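Local structure of cyclopenase asqI (Emericella nidulans, 5YY3) at residues V428-D433 with P466-V471; D441-T446 with T640-R645. The protein catalyses the zinc-dependent conversion of 4'-methoxycyclopenin into 4'-methoxyviridicatin, with release of methyl isocyanate, in aspoquinolone mycotoxin biosynthesis. All coordinates share one frame; numbering follows the deposited sequence.

Contact 1 (V428-D433 with P466-V471)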
ATOM      1  N   VAL A 428      26.768  19.927 -17.589  1.00 22.87           N
ATOM      2  CA  VAL A 428      26.536  19.694 -16.179  1.00 27.19           C
ATOM      3  C   VAL A 428      25.211  20.350 -15.709  1.00 27.03           C
ATOM      4  O   VAL A 428      24.871  21.459 -16.134  1.00 25.77           O
ATOM      5  CB  VAL A 428      27.726  20.220 -15.325  1.00 25.33           C
ATOM      6  CG1 VAL A 428      27.494  19.957 -13.864  1.00 29.65           C
ATOM      7  CG2 VAL A 428      29.043  19.567 -15.756  1.00 21.84           C
ATOM      8  N   VAL A 429      24.463  19.653 -14.854  1.00 26.04           N
ATOM      9  CA  VAL A 429      23.367  20.273 -14.095  1.00 29.65           C
ATOM     10  C   VAL A 429      23.756  20.255 -12.605  1.00 27.83           C
ATOM     11  O   VAL A 429      24.093  19.192 -12.077  1.00 24.80           O
ATOM     12  CB  VAL A 429      22.006  19.530 -14.328  1.00 23.51           C
ATOM     13  CG1 VAL A 429      20.855  20.268 -13.663  1.00 24.65           C
ATOM     14  CG2 VAL A 429      21.731  19.376 -15.829  1.00 21.76           C
ATOM     15  N   ARG A 430      23.746  21.420 -11.947  1.00 27.01           N
ATOM     16  CA  ARG A 430      24.267  21.562 -10.569  1.00 27.31           C
ATOM     17  C   ARG A 430      23.400  22.431  -9.713  1.00 20.82           C
ATOM     18  O   ARG A 430      22.712  23.300 -10.227  1.00 22.33           O
ATOM     19  CB  ARG A 430      25.630  22.270 -10.497  1.00 32.99           C
ATOM     20  CG  ARG A 430      26.537  22.169 -11.646  1.00 31.87           C
ATOM     21  CD  ARG A 430      27.948  22.544 -11.199  1.00 39.10           C
ATOM     22  NE  ARG A 430      28.311  23.941 -11.384  1.00 31.81           N
ATOM     23  CZ  ARG A 430      29.573  24.347 -11.345  1.00 38.98           C
ATOM     24  NH1 ARG A 430      30.523  23.455 -11.099  1.00 38.69           N
ATOM     25  NH2 ARG A 430      29.893  25.623 -11.540  1.00 34.26           N
ATOM     26  N   LEU A 431      23.549  22.299  -8.402  1.00 23.29           N
ATOM     27  CA  LEU A 431      23.056  23.313  -7.482  1.00 25.35           C
ATOM     28  C   LEU A 431      23.838  24.611  -7.674  1.00 30.75           C
ATOM     29  O   LEU A 431      24.997  24.606  -8.104  1.00 32.28           O
ATOM     30  CB  LEU A 431      23.189  22.846  -6.033  1.00 26.22           C
ATOM     31  CG  LEU A 431      22.341  21.650  -5.603  1.00 25.40           C
ATOM     32  CD1 LEU A 431      22.808  21.145  -4.245  1.00 23.43           C
ATOM     33  CD2 LEU A 431      20.873  22.065  -5.547  1.00 23.13           C
ATOM     34  N   GLN A 432      23.200  25.727  -7.358  1.00 27.96           N
ATOM     35  CA  GLN A 432      23.902  26.989  -7.377  1.00 27.31           C
ATOM     36  C   GLN A 432      24.772  27.102  -6.128  1.00 31.68           C
ATOM     37  O   GLN A 432      25.904  27.581  -6.187  1.00 29.77           O
ATOM     38  CB  GLN A 432      22.923  28.145  -7.454  1.00 26.46           C
ATOM     39  CG  GLN A 432      22.310  28.340  -8.816  1.00 28.25           C
ATOM     40  CD  GLN A 432      21.470  29.586  -8.842  1.00 28.15           C
ATOM     41  OE1 GLN A 432      21.881  30.635  -8.333  1.00 27.86           O
ATOM     42  NE2 GLN A 432      20.269  29.478  -9.396  1.00 27.79           N
ATOM     43  N   ASP A 433      24.224  26.665  -4.999  1.00 32.82           N
ATOM     44  CA  ASP A 433      24.965  26.607  -3.751  1.00 32.67           C
ATOM     45  C   ASP A 433      25.768  25.315  -3.682  1.00 32.49           C
ATOM     46  O   ASP A 433      25.202  24.254  -3.477  1.00 33.26           O
ATOM     47  CB  ASP A 433      24.011  26.712  -2.571  1.00 36.59           C
ATOM     48  CG  ASP A 433      24.705  26.556  -1.229  1.00 37.26           C
ATOM     49  OD1 ASP A 433      25.956  26.565  -1.168  1.00 34.88           O
ATOM     50  OD2 ASP A 433      23.981  26.428  -0.222  1.00 47.70           O
ATOM     51  N   PRO A 466      17.878  26.193  -5.789  1.00 24.80           N
ATOM     52  CA  PRO A 466      18.367  26.868  -6.994  1.00 25.02           C
ATOM     53  C   PRO A 466      19.350  26.000  -7.773  1.00 25.99           C
ATOM     54  O   PRO A 466      20.264  25.416  -7.184  1.00 28.07           O
ATOM     55  CB  PRO A 466      19.053  28.119  -6.441  1.00 24.18           C
ATOM     56  CG  PRO A 466      18.325  28.382  -5.157  1.00 26.82           C
ATOM     57  CD  PRO A 466      18.031  27.031  -4.587  1.00 21.59           C
ATOM     58  N   TYR A 467      19.142  25.896  -9.083  1.00 23.48           N
ATOM     59  CA  TYR A 467      20.046  25.127  -9.920  1.00 24.97           C
ATOM     60  C   TYR A 467      20.552  25.968 -11.089  1.00 24.03           C
ATOM     61  O   TYR A 467      20.083  27.074 -11.353  1.00 22.90           O
ATOM     62  CB  TYR A 467      19.379  23.836 -10.434  1.00 17.94           C
ATOM     63  CG  TYR A 467      18.334  24.030 -11.513  1.00 22.02           C
ATOM     64  CD1 TYR A 467      18.699  24.124 -12.854  1.00 22.95           C
ATOM     65  CD2 TYR A 467      16.974  24.095 -11.199  1.00 22.22           C
ATOM     66  CE1 TYR A 467      17.751  24.312 -13.852  1.00 20.91           C
ATOM     67  CE2 TYR A 467      16.004  24.264 -12.198  1.00 21.94           C
ATOM     68  CZ  TYR A 467      16.404  24.375 -13.524  1.00 22.77           C
ATOM     69  OH  TYR A 467      15.470  24.555 -14.533  1.00 26.38           O
ATOM     70  N   GLU A 468      21.528  25.420 -11.781  1.00 21.70           N
ATOM     71  CA  GLU A 468      22.066  26.039 -12.965  1.00 24.84           C
ATOM     72  C   GLU A 468      22.488  24.914 -13.880  1.00 21.04           C
ATOM     73  O   GLU A 468      22.651  23.786 -13.442  1.00 25.67           O
ATOM     74  CB  GLU A 468      23.255  26.935 -12.627  1.00 26.81           C
ATOM     75  CG  GLU A 468      24.518  26.121 -12.362  1.00 29.65           C
ATOM     76  CD  GLU A 468      25.701  26.953 -11.935  1.00 38.23           C
ATOM     77  OE1 GLU A 468      25.529  27.887 -11.103  1.00 34.69           O
ATOM     78  OE2 GLU A 468      26.807  26.660 -12.455  1.00 36.35           O
ATOM     79  N   TRP A 469      22.650  25.194 -15.155  1.00 21.41           N
ATOM     80  CA  TRP A 469      23.355  24.242 -15.975  1.00 23.56           C
ATOM     81  C   TRP A 469      24.487  24.977 -16.668  1.00 25.29           C
ATOM     82  O   TRP A 469      24.467  26.217 -16.810  1.00 22.21           O
ATOM     83  CB  TRP A 469      22.430  23.553 -16.979  1.00 22.64           C
ATOM     84  CG  TRP A 469      21.796  24.440 -18.014  1.00 22.86           C
ATOM     85  CD1 TRP A 469      20.748  25.293 -17.828  1.00 24.16           C
ATOM     86  CD2 TRP A 469      22.158  24.544 -19.403  1.00 22.83           C
ATOM     87  NE1 TRP A 469      20.420  25.914 -19.020  1.00 23.35           N
ATOM     88  CE2 TRP A 469      21.272  25.473 -20.001  1.00 23.70           C
ATOM     89  CE3 TRP A 469      23.137  23.933 -20.200  1.00 21.52           C
ATOM     90  CZ2 TRP A 469      21.348  25.826 -21.359  1.00 23.81           C
ATOM     91  CZ3 TRP A 469      23.207  24.277 -21.557  1.00 25.20           C
ATOM     92  CH2 TRP A 469      22.318  25.218 -22.117  1.00 23.24           C
ATOM     93  N   ASN A 470      25.498  24.220 -17.063  1.00 21.30           N
ATOM     94  CA  ASN A 470      26.530  24.792 -17.887  1.00 23.20           C
ATOM     95  C   ASN A 470      27.005  23.752 -18.888  1.00 27.79           C
ATOM     96  O   ASN A 470      26.720  22.551 -18.739  1.00 24.29           O
ATOM     97  CB  ASN A 470      27.681  25.341 -17.037  1.00 27.46           C
ATOM     98  CG  ASN A 470      28.258  24.312 -16.087  1.00 26.90           C
ATOM     99  OD1 ASN A 470      29.032  23.441 -16.491  1.00 30.78           O
ATOM    100  ND2 ASN A 470      27.904  24.421 -14.811  1.00 26.48           N
ATOM    101  N   VAL A 471      27.691  24.226 -19.926  1.00 22.76           N
ATOM    102  CA  VAL A 471      28.152  23.360 -20.988  1.00 25.30           C
ATOM    103  C   VAL A 471      29.353  24.033 -21.645  1.00 29.03           C
ATOM    104  O   VAL A 471      29.508  25.264 -21.610  1.00 29.11           O
ATOM    105  CB  VAL A 471      27.035  23.079 -22.029  1.00 25.22           C
ATOM    106  CG1 VAL A 471      26.704  24.329 -22.800  1.00 23.50           C
ATOM    107  CG2 VAL A 471      27.416  21.934 -22.999  1.00 26.53           C
TER
HETATM  108  O   HOH W   1      21.434  25.917  -4.738  1.00 34.60           O

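Contact 2 (D441-T446 with T640-R645)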
ATOM      1  N   ASP A 441      28.604  17.625  -8.521  1.00 35.99           N
ATOM      2  CA  ASP A 441      27.960  17.936  -9.797  1.00 31.39           C
ATOM      3  C   ASP A 441      26.946  16.838 -10.141  1.00 31.31           C
ATOM      4  O   ASP A 441      27.255  15.648 -10.034  1.00 31.33           O
ATOM      5  CB  ASP A 441      28.977  18.044 -10.951  1.00 31.69           C
ATOM      6  CG  ASP A 441      29.868  19.272 -10.861  1.00 36.49           C
ATOM      7  OD1 ASP A 441      29.606  20.170 -10.025  1.00 35.06           O
ATOM      8  OD2 ASP A 441      30.831  19.339 -11.657  1.00 41.03           O
ATOM      9  N   GLY A 442      25.753  17.231 -10.578  1.00 31.79           N
ATOM     10  CA  GLY A 442      24.756  16.276 -11.038  1.00 26.98           C
ATOM     11  C   GLY A 442      23.894  15.711  -9.927  1.00 24.48           C
ATOM     12  O   GLY A 442      23.210  14.719 -10.123  1.00 32.01           O
ATOM     13  N   HIS A 443      23.921  16.331  -8.755  1.00 25.21           N
ATOM     14  CA  HIS A 443      23.031  15.933  -7.663  1.00 24.32           C
ATOM     15  C   HIS A 443      22.277  17.164  -7.202  1.00 26.83           C
ATOM     16  O   HIS A 443      22.833  18.020  -6.501  1.00 26.45           O
ATOM     17  CB  HIS A 443      23.800  15.281  -6.494  1.00 24.24           C
ATOM     18  CG  HIS A 443      24.538  14.035  -6.886  1.00 32.10           C
ATOM     19  ND1 HIS A 443      24.125  12.773  -6.510  1.00 32.01           N
ATOM     20  CD2 HIS A 443      25.637  13.856  -7.659  1.00 30.73           C
ATOM     21  CE1 HIS A 443      24.944  11.873  -7.026  1.00 29.97           C
ATOM     22  NE2 HIS A 443      25.870  12.502  -7.730  1.00 33.14           N
ATOM     23  N   ILE A 444      21.013  17.259  -7.613  1.00 23.31           N
ATOM     24  CA  ILE A 444      20.207  18.426  -7.289  1.00 24.06           C
ATOM     25  C   ILE A 444      18.946  18.050  -6.489  1.00 26.55           C
ATOM     26  O   ILE A 444      18.637  16.862  -6.286  1.00 23.08           O
ATOM     27  CB  ILE A 444      19.839  19.198  -8.570  1.00 20.02           C
ATOM     28  CG1 ILE A 444      19.017  18.331  -9.524  1.00 22.19           C
ATOM     29  CG2 ILE A 444      21.121  19.685  -9.282  1.00 21.91           C
ATOM     30  CD1 ILE A 444      18.653  19.047 -10.843  1.00 19.90           C
ATOM     31  N   THR A 445      18.223  19.065  -6.030  1.00 26.53           N
ATOM     32  CA  THR A 445      17.279  18.864  -4.936  1.00 25.45           C
ATOM     33  C   THR A 445      15.919  19.575  -5.091  1.00 24.26           C
ATOM     34  O   THR A 445      15.839  20.760  -5.418  1.00 23.28           O
ATOM     35  CB  THR A 445      17.924  19.321  -3.625  1.00 23.78           C
ATOM     36  OG1 THR A 445      19.220  18.734  -3.537  1.00 27.87           O
ATOM     37  CG2 THR A 445      17.099  18.888  -2.427  1.00 25.34           C
ATOM     38  N   THR A 446      14.860  18.824  -4.840  1.00 24.85           N
ATOM     39  CA  THR A 446      13.524  19.380  -4.748  1.00 25.23           C
ATOM     40  C   THR A 446      13.045  19.258  -3.310  1.00 24.92           C
ATOM     41  O   THR A 446      13.623  18.509  -2.516  1.00 25.89           O
ATOM     42  CB  THR A 446      12.556  18.650  -5.658  1.00 22.74           C
ATOM     43  OG1 THR A 446      12.415  17.302  -5.195  1.00 17.39           O
ATOM     44  CG2 THR A 446      13.077  18.653  -7.101  1.00 19.07           C
ATOM     45  N   THR A 640      24.295  12.379 -17.359  1.00 30.02           N
ATOM     46  CA  THR A 640      23.313  11.911 -16.388  1.00 26.72           C
ATOM     47  C   THR A 640      23.391  12.787 -15.133  1.00 26.01           C
ATOM     48  O   THR A 640      24.431  13.336 -14.822  1.00 29.66           O
ATOM     49  CB  THR A 640      23.524  10.418 -16.043  1.00 27.92           C
ATOM     50  OG1 THR A 640      23.653   9.671 -17.256  1.00 28.65           O
ATOM     51  CG2 THR A 640      22.315   9.850 -15.281  1.00 35.06           C
ATOM     52  N   PHE A 641      22.269  12.957 -14.448  1.00 24.51           N
ATOM     53  CA  PHE A 641      22.238  13.625 -13.153  1.00 23.76           C
ATOM     54  C   PHE A 641      21.110  13.004 -12.348  1.00 23.04           C
ATOM     55  O   PHE A 641      20.310  12.244 -12.874  1.00 24.33           O
ATOM     56  CB  PHE A 641      22.038  15.139 -13.288  1.00 21.14           C
ATOM     57  CG  PHE A 641      20.682  15.537 -13.828  1.00 22.07           C
ATOM     58  CD1 PHE A 641      20.402  15.428 -15.182  1.00 21.26           C
ATOM     59  CD2 PHE A 641      19.701  16.045 -12.989  1.00 21.60           C
ATOM     60  CE1 PHE A 641      19.162  15.800 -15.687  1.00 21.26           C
ATOM     61  CE2 PHE A 641      18.469  16.428 -13.494  1.00 20.33           C
ATOM     62  CZ  PHE A 641      18.205  16.303 -14.838  1.00 21.07           C
ATOM     63  N   LYS A 642      21.041  13.338 -11.073  1.00 22.05           N
ATOM     64  CA  LYS A 642      20.018  12.766 -10.236  1.00 23.34           C
ATOM     65  C   LYS A 642      19.250  13.867  -9.527  1.00 22.40           C
ATOM     66  O   LYS A 642      19.821  14.876  -9.094  1.00 22.74           O
ATOM     67  CB  LYS A 642      20.631  11.794  -9.219  1.00 22.46           C
ATOM     68  CG  LYS A 642      21.169  10.490  -9.833  1.00 27.59           C
ATOM     69  CD  LYS A 642      21.599   9.512  -8.729  1.00 29.53           C
ATOM     70  CE  LYS A 642      22.507   8.411  -9.248  1.00 30.37           C
ATOM     71  NZ  LYS A 642      22.729   7.352  -8.214  1.00 33.83           N
ATOM     72  N   ILE A 643      17.944  13.673  -9.425  1.00 23.82           N
ATOM     73  CA  ILE A 643      17.103  14.545  -8.618  1.00 25.68           C
ATOM     74  C   ILE A 643      16.678  13.827  -7.339  1.00 25.87           C
ATOM     75  O   ILE A 643      16.150  12.713  -7.391  1.00 26.11           O
ATOM     76  CB  ILE A 643      15.867  15.004  -9.399  1.00 20.17           C
ATOM     77  CG1 ILE A 643      16.318  15.623 -10.719  1.00 20.82           C
ATOM     78  CG2 ILE A 643      15.064  15.992  -8.592  1.00 17.59           C
ATOM     79  CD1 ILE A 643      15.178  16.052 -11.593  1.00 21.45           C
ATOM     80  N   TYR A 644      16.915  14.496  -6.211  1.00 24.95           N
ATOM     81  CA  TYR A 644      16.616  13.995  -4.872  1.00 25.50           C
ATOM     82  C   TYR A 644      15.408  14.706  -4.281  1.00 24.60           C
ATOM     83  O   TYR A 644      15.343  15.937  -4.237  1.00 24.90           O
ATOM     84  CB  TYR A 644      17.815  14.193  -3.928  1.00 25.93           C
ATOM     85  CG  TYR A 644      19.038  13.375  -4.281  1.00 28.13           C
ATOM     86  CD1 TYR A 644      19.825  13.709  -5.382  1.00 24.53           C
ATOM     87  CD2 TYR A 644      19.419  12.279  -3.500  1.00 27.04           C
ATOM     88  CE1 TYR A 644      20.946  12.957  -5.711  1.00 26.03           C
ATOM     89  CE2 TYR A 644      20.532  11.523  -3.818  1.00 27.29           C
ATOM     90  CZ  TYR A 644      21.293  11.868  -4.924  1.00 28.11           C
ATOM     91  OH  TYR A 644      22.401  11.125  -5.251  1.00 34.03           O
ATOM     92  N   ARG A 645      14.458  13.913  -3.805  1.00 23.97           N
ATOM     93  CA  ARG A 645      13.249  14.419  -3.185  1.00 26.29           C
ATOM     94  C   ARG A 645      13.449  14.610  -1.689  1.00 27.99           C
ATOM     95  O   ARG A 645      14.116  13.804  -1.031  1.00 27.37           O
ATOM     96  CB  ARG A 645      12.096  13.450  -3.445  1.00 23.65           C
ATOM     97  CG  ARG A 645      10.761  13.926  -2.985  1.00 22.33           C
ATOM     98  CD  ARG A 645       9.686  12.988  -3.496  1.00 23.69           C
ATOM     99  NE  ARG A 645       9.616  11.745  -2.741  1.00 23.16           N
ATOM    100  CZ  ARG A 645       9.514  10.542  -3.300  1.00 26.83           C
ATOM    101  NH1 ARG A 645       9.497  10.426  -4.626  1.00 21.81           N
ATOM    102  NH2 ARG A 645       9.438   9.460  -2.534  1.00 23.61           N
TER

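Contact 1 (V428-D433 with P466-V471)
Arg430 and Glu468 face each other as a hydrogen-bonded antiparallel pair and extend side by side from the same face of the sheet. Glu468 OE2 lies at the edge of the guanidinium, within its plane, where Arg430 NE reaches it at 3.3 Å; a weak bond from NH2 goes to the same oxygen. The carboxylate is turned 53° against the guanidinium, so the arginine comes to OE2 from above the carboxylate plane and the salt bridge is not a flat two-pronged pair. Asn470, next along this face, crosses Arg430 with its amide almost upright to the guanidinium: Asn470 ND2 sits over one face, 3.5 Å from Arg430 NE, a donor beside a donor, and bonds weakly to Glu468 OE2 instead. Three N-H groups thus converge on Glu468 OE2, two of them weakly. The amide's other end, Asn470 OD1, rests 3.7 Å from CB of Val428, which runs alongside Asn470.

Past the paired strands, the extended chain of Gln432 crosses the Pro466 ring at about a right angle, and Gln432 NE2 bonds to Tyr467 O (3.1 Å) from above the carbonyl plane, while the backbone N of Gln432 bonds to Pro466 O. That carbonyl also receives a water bound by Asp433 N.

On the reverse face, Val429 CG1 comes obliquely to the Tyr467 ring, 4.5 Å from Tyr467 CD1. Trp469 CG stands between its own N and carbonyl carbon (chi1 64°), which carries the indole away from Val429 towards Leu491 and Leu493 of strand 487-497; its NE1 bonds to Asp511. Val526 of strand 523-528 touches Glu468 and Asn470, so the cluster bridges strands 422-431 and 461-475, with strand 523-528 also pairing with the latter in the sheet of the immunoglobulin-like domain.

Contact 2 (D441-T446 with T640-R645)
A parallel strand pair in the otherwise largely antiparallel sheet of the hemocyanin-type immunoglobulin-like domain joins His443-Thr446 to Thr640-Tyr644, with Gly442 leading in. The backbone ladder starts at Lys642 N, 2.7 Å from Gly442 O, and proceeds through Ile444, which bonds by its N to Lys642 O and by its O to Tyr644 N, to a last bond from Thr446 N to Tyr644 O. At the positive phi of Gly442 (86°) a side chain would be jammed against the preceding carbonyl oxygen; Gly442 CA lies 3.7 Å from Phe641 CB.

On one face His443 and Tyr644 cross obliquely, rim to rim, their planes 34° apart and neither ring over the other. The phenol reaches back along the ladder, and Tyr644 OH is placed at the imidazole edge, 2.7 Å from His443 ND1; either atom may be the donor. Tyr644 also sets its ring edge against Ile444 O, with Tyr644 CD1 3.5 Å from that oxygen.

The Ile444 side is mainly apolar. Ile444 holds CG1 between its backbone N and carbonyl carbon (chi1 61°), which brings Ile444 CD1 obliquely up to the Phe641 ring, 3.7 Å from Phe641 CE2, and puts Ile444 CG1 4.0 Å from Ile643 CG1. Thr446 crosses Ile643 at about a right angle, methyl against methyl, with Thr446 CG2 3.6 Å from Ile643 CG2; the Thr446 hydroxyl bonds to Val565 O. Beyond the ladder the guanidinium of Arg645 forms a salt bridge with Asp165 of the second subunit, and Arg645 makes a cation-pi contact with Trp232.

The two faces therefore differ in chemistry: mostly hydrocarbon packing on the Ile444 side, and on the His443 side a bond that links two rings and would restrict their rotation. Lys642 NZ lies 5.9 Å from His443 ND1 and may disfavour protonation of the imidazole.

From the N terminus, strand 422-431 comes first, then strand 443-449, and the chain turns back into strand 461-475, where contact 1 closes a loop across 32 residues. Contact 2 begins within that loop but waits for strand 636-644, 193 residues further on, so the two closures cross. Strand 443-449 also pairs antiparallel with strand 461-475, linking the contacts through one sheet. Their centres are about 10 Å apart, and they touch directly: Ile444 CG2 packs on the backbone of Arg430 and Leu431, and Arg430 NH1 makes a long, weak ion pair with Asp441 OD1. Contact 1 joins strands 422-431 and 461-475, and contact 2 adds strand 636-644, the last of the chain, to the same sheet.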